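Long-range contacts in nicotinate-nucleotide pyrophosphorylase (PDB 2I14), which probably catalyses the ATP-dependent transfer of a phosphoribosyl group from its diphosphate to nicotinate, giving nicotinate mononucleotide for NAD synthesis: residues A[182-187]-A[213-218]; A[237-242]-A[272-277]. One frame throughout, in Å; residues are numbered along the deposited sequence.

Read from the N terminus, the two contacts follow in series within the C-terminal quinolinate phosphoribosyltransferase domain, neither nesting nor crossing. Interaction 1 closes a loop of 25 intervening residues, which holds helix 193-203, and brings the start of helix 184-190 against the end of strand 211-213 and the loop after it. The chain then runs through helix 220-228 to strand 237-240, where interaction 2 opens; it closes 29 residues later, once helix 250-263 has returned the chain to strand 270-274. Their centres lie 12 Å apart, and they meet at the zinc ion, bound by H184 from one and D241 from the other, beside the same PCP ligand.

Interaction 1: residues A[182-187]-A[213-218]. With ZN (zinc ion), chain H; PCP (1-alpha-pyrophosphoryl-2-alpha,3-alpha-dihydroxy-4-beta-cyclopentane-methanol-5-phosphate), chain I.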
loop_
_atom_site.group_PDB
_atom_site.type_symbol
_atom_site.label_atom_id
_atom_site.label_comp_id
_atom_site.label_asym_id
_atom_site.label_seq_id
_atom_site.Cartn_x
_atom_site.Cartn_y
_atom_site.Cartn_z
ATOM N N MET A 182 -12.398 27.834 -29.646
ATOM C CA MET A 182 -12.272 29.201 -29.157
ATOM C C MET A 182 -11.329 29.328 -27.985
ATOM O O MET A 182 -11.331 28.488 -27.088
ATOM C CB MET A 182 -13.613 29.730 -28.662
ATOM C CG MET A 182 -14.699 29.900 -29.683
ATOM S SD MET A 182 -16.172 30.406 -28.770
ATOM C CE MET A 182 -15.517 31.831 -27.853
ATOM N N PRO A 183 -10.522 30.398 -27.969
ATOM C CA PRO A 183 -9.573 30.650 -26.887
ATOM C C PRO A 183 -10.287 31.426 -25.783
ATOM O O PRO A 183 -11.380 31.950 -25.990
ATOM C CB PRO A 183 -8.497 31.502 -27.558
ATOM C CG PRO A 183 -8.627 31.180 -28.989
ATOM C CD PRO A 183 -10.112 31.136 -29.171
ATOM N N HIS A 184 -9.662 31.489 -24.615
ATOM C CA HIS A 184 -10.206 32.227 -23.491
ATOM C C HIS A 184 -9.911 33.688 -23.728
ATOM O O HIS A 184 -10.628 34.568 -23.255
ATOM C CB HIS A 184 -9.531 31.790 -22.198
ATOM C CG HIS A 184 -10.270 30.714 -21.474
ATOM N ND1 HIS A 184 -11.376 30.974 -20.695
ATOM C CD2 HIS A 184 -10.096 29.373 -21.449
ATOM C CE1 HIS A 184 -11.852 29.837 -20.223
ATOM N NE2 HIS A 184 -11.093 28.851 -20.667
ATOM N N ALA A 185 -8.831 33.933 -24.459
ATOM C CA ALA A 185 -8.405 35.286 -24.767
ATOM C C ALA A 185 -9.494 36.000 -25.557
ATOM O O ALA A 185 -9.838 37.147 -25.256
ATOM C CB ALA A 185 -7.101 35.258 -25.560
ATOM N N LEU A 186 -10.041 35.316 -26.561
ATOM C CA LEU A 186 -11.085 35.905 -27.384
ATOM C C LEU A 186 -12.216 36.428 -26.522
ATOM O O LEU A 186 -12.533 37.603 -26.541
ATOM C CB LEU A 186 -11.627 34.885 -28.380
ATOM C CG LEU A 186 -12.775 35.406 -29.240
ATOM C CD1 LEU A 186 -12.791 34.683 -30.570
ATOM C CD2 LEU A 186 -14.081 35.226 -28.504
ATOM N N ILE A 187 -12.821 35.552 -25.747
ATOM C CA ILE A 187 -13.919 35.961 -24.900
ATOM C C ILE A 187 -13.552 37.061 -23.907
ATOM O O ILE A 187 -14.353 37.950 -23.651
ATOM C CB ILE A 187 -14.477 34.748 -24.147
ATOM C CG1 ILE A 187 -14.976 33.728 -25.175
ATOM C CG2 ILE A 187 -15.587 35.174 -23.181
ATOM C CD1 ILE A 187 -15.327 32.385 -24.597
ATOM N N LEU A 213 -16.837 28.223 -26.041
ATOM C CA LEU A 213 -15.965 28.070 -24.898
ATOM C C LEU A 213 -16.745 28.611 -23.699
ATOM O O LEU A 213 -16.743 29.814 -23.419
ATOM C CB LEU A 213 -14.670 28.852 -25.132
ATOM C CG LEU A 213 -13.413 28.360 -24.408
ATOM C CD1 LEU A 213 -13.384 28.862 -22.977
ATOM C CD2 LEU A 213 -13.381 26.844 -24.451
ATOM N N VAL A 214 -17.425 27.699 -23.011
ATOM C CA VAL A 214 -18.253 28.012 -21.851
ATOM C C VAL A 214 -17.550 28.605 -20.634
ATOM O O VAL A 214 -17.470 29.821 -20.493
ATOM C CB VAL A 214 -19.003 26.772 -21.409
ATOM C CG1 VAL A 214 -19.828 27.081 -20.175
ATOM C CG2 VAL A 214 -19.875 26.286 -22.551
ATOM N N ASP A 215 -17.066 27.740 -19.747
ATOM C CA ASP A 215 -16.369 28.153 -18.527
ATOM C C ASP A 215 -15.376 29.305 -18.713
ATOM O O ASP A 215 -14.329 29.114 -19.318
ATOM C CB ASP A 215 -15.610 26.953 -17.946
ATOM C CG ASP A 215 -14.714 27.330 -16.773
ATOM O OD1 ASP A 215 -13.855 28.231 -16.934
ATOM O OD2 ASP A 215 -14.864 26.722 -15.686
ATOM N N THR A 216 -15.692 30.483 -18.181
ATOM C CA THR A 216 -14.784 31.631 -18.284
ATOM C C THR A 216 -14.885 32.502 -17.028
ATOM O O THR A 216 -13.885 32.753 -16.346
ATOM C CB THR A 216 -15.084 32.526 -19.522
ATOM O OG1 THR A 216 -15.063 31.735 -20.719
ATOM C CG2 THR A 216 -14.032 33.633 -19.641
ATOM N N PHE A 217 -16.097 32.965 -16.731
ATOM C CA PHE A 217 -16.347 33.802 -15.560
ATOM C C PHE A 217 -17.451 33.151 -14.732
ATOM O O PHE A 217 -17.356 33.031 -13.510
ATOM C CB PHE A 217 -16.809 35.204 -15.981
ATOM C CG PHE A 217 -15.850 35.925 -16.884
ATOM C CD1 PHE A 217 -14.558 36.215 -16.465
ATOM C CD2 PHE A 217 -16.251 36.334 -18.151
ATOM C CE1 PHE A 217 -13.675 36.902 -17.296
ATOM C CE2 PHE A 217 -15.381 37.020 -18.991
ATOM C CZ PHE A 217 -14.088 37.307 -18.562
ATOM N N TYR A 218 -18.502 32.739 -15.427
ATOM C CA TYR A 218 -19.653 32.099 -14.814
ATOM C C TYR A 218 -19.406 30.589 -14.799
ATOM O O TYR A 218 -18.450 30.106 -15.406
ATOM C CB TYR A 218 -20.908 32.399 -15.639
ATOM C CG TYR A 218 -21.205 33.872 -15.865
ATOM C CD1 TYR A 218 -20.214 34.758 -16.284
ATOM C CD2 TYR A 218 -22.498 34.369 -15.703
ATOM C CE1 TYR A 218 -20.504 36.101 -16.536
ATOM C CE2 TYR A 218 -22.798 35.710 -15.955
ATOM C CZ TYR A 218 -21.799 36.569 -16.370
ATOM O OH TYR A 218 -22.102 37.892 -16.621
HETATM ZN ZN ZN H . -11.996 27.180 -19.112
HETATM C C1 PCP I . -5.495 23.792 -23.124
HETATM C C2 PCP I . -4.571 23.609 -24.349
HETATM C C3 PCP I . -5.346 22.638 -25.274
HETATM C C4 PCP I . -6.092 21.687 -24.312
HETATM C C5 PCP I . -6.383 22.589 -23.162
HETATM C CP PCP I . -5.305 20.401 -23.905
HETATM O O1 PCP I . -6.429 24.984 -23.301
HETATM O O2 PCP I . -4.333 24.856 -25.008
HETATM O O3 PCP I . -6.319 23.301 -26.103
HETATM O OP PCP I . -4.028 20.630 -23.211
HETATM P P PCP I . -3.487 19.690 -21.989
HETATM O O1P PCP I . -2.055 19.429 -22.252
HETATM O O2P PCP I . -4.310 18.439 -22.016
HETATM O O3P PCP I . -3.676 20.493 -20.746
HETATM P PA PCP I . -7.492 25.482 -22.225
HETATM O O1A PCP I . -6.732 25.696 -20.927
HETATM O O2A PCP I . -8.518 24.375 -22.106
HETATM O O3A PCP I . -8.045 26.797 -22.865
HETATM P PB PCP I . -7.486 27.965 -23.715
HETATM O O1B PCP I . -8.475 29.071 -23.866
HETATM O O2B PCP I . -7.154 27.545 -25.062
HETATM O O3B PCP I . -6.249 28.533 -23.104
#
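L213 and H184 make the main aromatic contact, a CH-pi interaction in which methyl CD1 of L213 sits over one face of the imidazole, 3.4 Å from the ring centroid and 19° off its normal. With chi1 at -153° the isobutyl group of L213 turns from its own N toward the imidazole. The apolar packing continues from the same residue: L213 CB is 3.8 Å from M182 CB and 3.6 Å from I187 CD1. An alanine here removes the methyl over the ring, and the imidazole would probably be freer to tilt away from the zinc. The polar links are sparse; L213 N donates only a weak hydrogen bond to M182 SD, at 3.6 Å. Metal and ligand contacts belong to H184, whose NE2 binds the zinc ion at 2.5 Å, while its backbone N, just after the helix N-cap P183, gives a weak hydrogen bond to PCP O1B (2.8 Å). D215, which binds this zinc in another structure of the protein but is not bound in this model, leaves OD1 3.1 Å from the ion, and its OD2 is salt-bridged to R321 of the second subunit. Around this buried site, I187 also packs on A196 of helix 193-203, and L213 on R239, so the contact joins the start of helix 184-190 to the C-terminal end of strand 211-213, next to strand 237-240.

Interaction 2: residues A[237-242]-A[272-277]; sequences AVRLDT and FVSGGL. With ZN (zinc ion), chain H; PCP (1-alpha-pyrophosphoryl-2-alpha,3-alpha-dihydroxy-4-beta-cyclopentane-methanol-5-phosphate), chain I.
F272 and R239 pair as a parallel beta bridge, and their side chains lie side by side on one face of the sheet, with R239 CG 3.6 Å from F272 CD1. This is the tightly packed end of a buried contact. V238 O accepts from F272 N at 2.8 Å, L240 N gives to F272 O, and L240 O takes S274 N, so L240 uses both its N-H and its carbonyl on the neighbouring strand. The short strand axes run 4.5 Å apart, their directions 23° from each other. On the opposite face L240 CB meets V273 CG1, and both side chains are covered by F250 of helix 250-263. Beyond S274 the fit slackens. The two chains part after D241 and G275, and G276 is exposed, facing the ligand rather than the other segment: its N donates to PCP O3P at 3.1 Å. G275 has backbone angles at which a side chain would collide with the preceding carbonyl. Here the polar groups turn to the ligand. The R239 side chain, bent at chi3 (89°), brings NH2 within 3.2 Å of PCP O3A, while S274 OG lies over one face of its guanidinium. The same NH2 makes a long salt bridge to D241 OD1. D241 OD2 binds the zinc ion at 2.4 Å, completing with H184 the pair of protein ligands. Strand, helix and strand form a beta-alpha-beta unit of the TIM-barrel-like domain, where the C-terminal ends of parallel strands carry the binding site for the phosphoribosyl diphosphate analogue.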
loop_
_atom_site.group_PDB
_atom_site.type_symbol
_atom_site.label_atom_id
_atom_site.label_comp_id
_atom_site.label_asym_id
_atom_site.label_seq_id
_atom_site.Cartn_x
_atom_site.Cartn_y
_atom_site.Cartn_z
ATOM N N ALA A 237 -21.430 22.447 -30.593
ATOM C CA ALA A 237 -21.035 21.800 -29.353
ATOM C C ALA A 237 -20.578 22.804 -28.325
ATOM O O ALA A 237 -20.336 23.964 -28.632
ATOM C CB ALA A 237 -19.919 20.800 -29.621
ATOM N N VAL A 238 -20.470 22.342 -27.091
ATOM C CA VAL A 238 -20.009 23.180 -26.001
ATOM C C VAL A 238 -18.717 22.554 -25.482
ATOM O O VAL A 238 -18.622 21.332 -25.380
ATOM C CB VAL A 238 -21.075 23.251 -24.882
ATOM C CG1 VAL A 238 -20.410 23.310 -23.515
ATOM C CG2 VAL A 238 -21.951 24.483 -25.094
ATOM N N ARG A 239 -17.719 23.378 -25.172
ATOM C CA ARG A 239 -16.447 22.848 -24.670
ATOM C C ARG A 239 -16.266 23.040 -23.175
ATOM O O ARG A 239 -16.442 24.143 -22.659
ATOM C CB ARG A 239 -15.259 23.497 -25.390
ATOM C CG ARG A 239 -13.963 22.703 -25.276
ATOM C CD ARG A 239 -12.803 23.361 -26.019
ATOM N NE ARG A 239 -12.075 24.315 -25.181
ATOM C CZ ARG A 239 -11.015 25.018 -25.577
ATOM N NH1 ARG A 239 -10.541 24.892 -26.808
ATOM N NH2 ARG A 239 -10.416 25.838 -24.735
ATOM N N LEU A 240 -15.925 21.955 -22.485
ATOM C CA LEU A 240 -15.674 22.010 -21.049
ATOM C C LEU A 240 -14.196 21.733 -20.807
ATOM O O LEU A 240 -13.653 20.719 -21.268
ATOM C CB LEU A 240 -16.516 20.983 -20.295
ATOM C CG LEU A 240 -18.033 21.146 -20.349
ATOM C CD1 LEU A 240 -18.407 22.606 -20.078
ATOM C CD2 LEU A 240 -18.541 20.705 -21.718
ATOM N N ASP A 241 -13.549 22.656 -20.103
ATOM C CA ASP A 241 -12.131 22.541 -19.786
ATOM C C ASP A 241 -11.924 23.047 -18.367
ATOM O O ASP A 241 -10.995 23.802 -18.085
ATOM C CB ASP A 241 -11.281 23.365 -20.771
ATOM C CG ASP A 241 -11.565 24.856 -20.691
ATOM O OD1 ASP A 241 -10.695 25.671 -21.075
ATOM O OD2 ASP A 241 -12.669 25.214 -20.243
ATOM N N THR A 242 -12.803 22.628 -17.471
ATOM C CA THR A 242 -12.712 23.057 -16.083
ATOM C C THR A 242 -11.281 23.053 -15.540
ATOM O O THR A 242 -10.552 22.066 -15.673
ATOM C CB THR A 242 -13.569 22.160 -15.182
ATOM O OG1 THR A 242 -14.882 22.066 -15.736
ATOM C CG2 THR A 242 -13.663 22.737 -13.784
ATOM N N PHE A 272 -18.040 18.624 -25.789
ATOM C CA PHE A 272 -16.662 18.504 -26.214
ATOM C C PHE A 272 -15.789 18.910 -25.025
ATOM O O PHE A 272 -15.977 19.988 -24.451
ATOM C CB PHE A 272 -16.423 19.426 -27.399
ATOM C CG PHE A 272 -15.062 19.287 -28.011
ATOM C CD1 PHE A 272 -13.928 19.769 -27.353
ATOM C CD2 PHE A 272 -14.907 18.667 -29.245
ATOM C CE1 PHE A 272 -12.663 19.634 -27.920
ATOM C CE2 PHE A 272 -13.642 18.525 -29.820
ATOM C CZ PHE A 272 -12.521 19.008 -29.160
ATOM N N VAL A 273 -14.858 18.037 -24.635
ATOM C CA VAL A 273 -13.985 18.335 -23.500
ATOM C C VAL A 273 -12.501 18.268 -23.833
ATOM O O VAL A 273 -12.066 17.564 -24.745
ATOM C CB VAL A 273 -14.239 17.387 -22.296
ATOM C CG1 VAL A 273 -15.706 17.378 -21.932
ATOM C CG2 VAL A 273 -13.730 15.988 -22.615
ATOM N N SER A 274 -11.735 19.028 -23.076
ATOM C CA SER A 274 -10.312 19.058 -23.256
ATOM C C SER A 274 -9.753 19.595 -21.945
ATOM O O SER A 274 -10.469 20.229 -21.170
ATOM C CB SER A 274 -9.953 19.987 -24.414
ATOM O OG SER A 274 -10.179 21.339 -24.049
ATOM N N GLY A 275 -8.478 19.323 -21.685
ATOM C CA GLY A 275 -7.889 19.818 -20.463
ATOM C C GLY A 275 -7.267 18.733 -19.623
ATOM O O GLY A 275 -7.967 17.956 -18.973
ATOM N N GLY A 276 -5.938 18.705 -19.652
ATOM C CA GLY A 276 -5.160 17.743 -18.895
ATOM C C GLY A 276 -5.826 16.409 -18.665
ATOM O O GLY A 276 -6.340 16.148 -17.584
ATOM N N LEU A 277 -5.837 15.560 -19.680
ATOM C CA LEU A 277 -6.449 14.257 -19.506
ATOM C C LEU A 277 -5.713 13.122 -20.209
ATOM O O LEU A 277 -5.187 13.274 -21.297
ATOM C CB LEU A 277 -7.936 14.299 -19.909
ATOM C CG LEU A 277 -8.423 15.159 -21.075
ATOM C CD1 LEU A 277 -8.119 14.474 -22.385
ATOM C CD2 LEU A 277 -9.926 15.381 -20.924
HETATM ZN ZN ZN H . -11.996 27.180 -19.112
HETATM C C1 PCP I . -5.495 23.792 -23.124
HETATM C C2 PCP I . -4.571 23.609 -24.349
HETATM C C3 PCP I . -5.346 22.638 -25.274
HETATM C C4 PCP I . -6.092 21.687 -24.312
HETATM C C5 PCP I . -6.383 22.589 -23.162
HETATM C CP PCP I . -5.305 20.401 -23.905
HETATM O O1 PCP I . -6.429 24.984 -23.301
HETATM O O2 PCP I . -4.333 24.856 -25.008
HETATM O O3 PCP I . -6.319 23.301 -26.103
HETATM O OP PCP I . -4.028 20.630 -23.211
HETATM P P PCP I . -3.487 19.690 -21.989
HETATM O O1P PCP I . -2.055 19.429 -22.252
HETATM O O2P PCP I . -4.310 18.439 -22.016
HETATM O O3P PCP I . -3.676 20.493 -20.746
HETATM P PA PCP I . -7.492 25.482 -22.225
HETATM O O1A PCP I . -6.732 25.696 -20.927
HETATM O O2A PCP I . -8.518 24.375 -22.106
HETATM O O3A PCP I . -8.045 26.797 -22.865
HETATM P PB PCP I . -7.486 27.965 -23.715
HETATM O O1B PCP I . -8.475 29.071 -23.866
HETATM O O2B PCP I . -7.154 27.545 -25.062
HETATM O O3B PCP I . -6.249 28.533 -23.104
#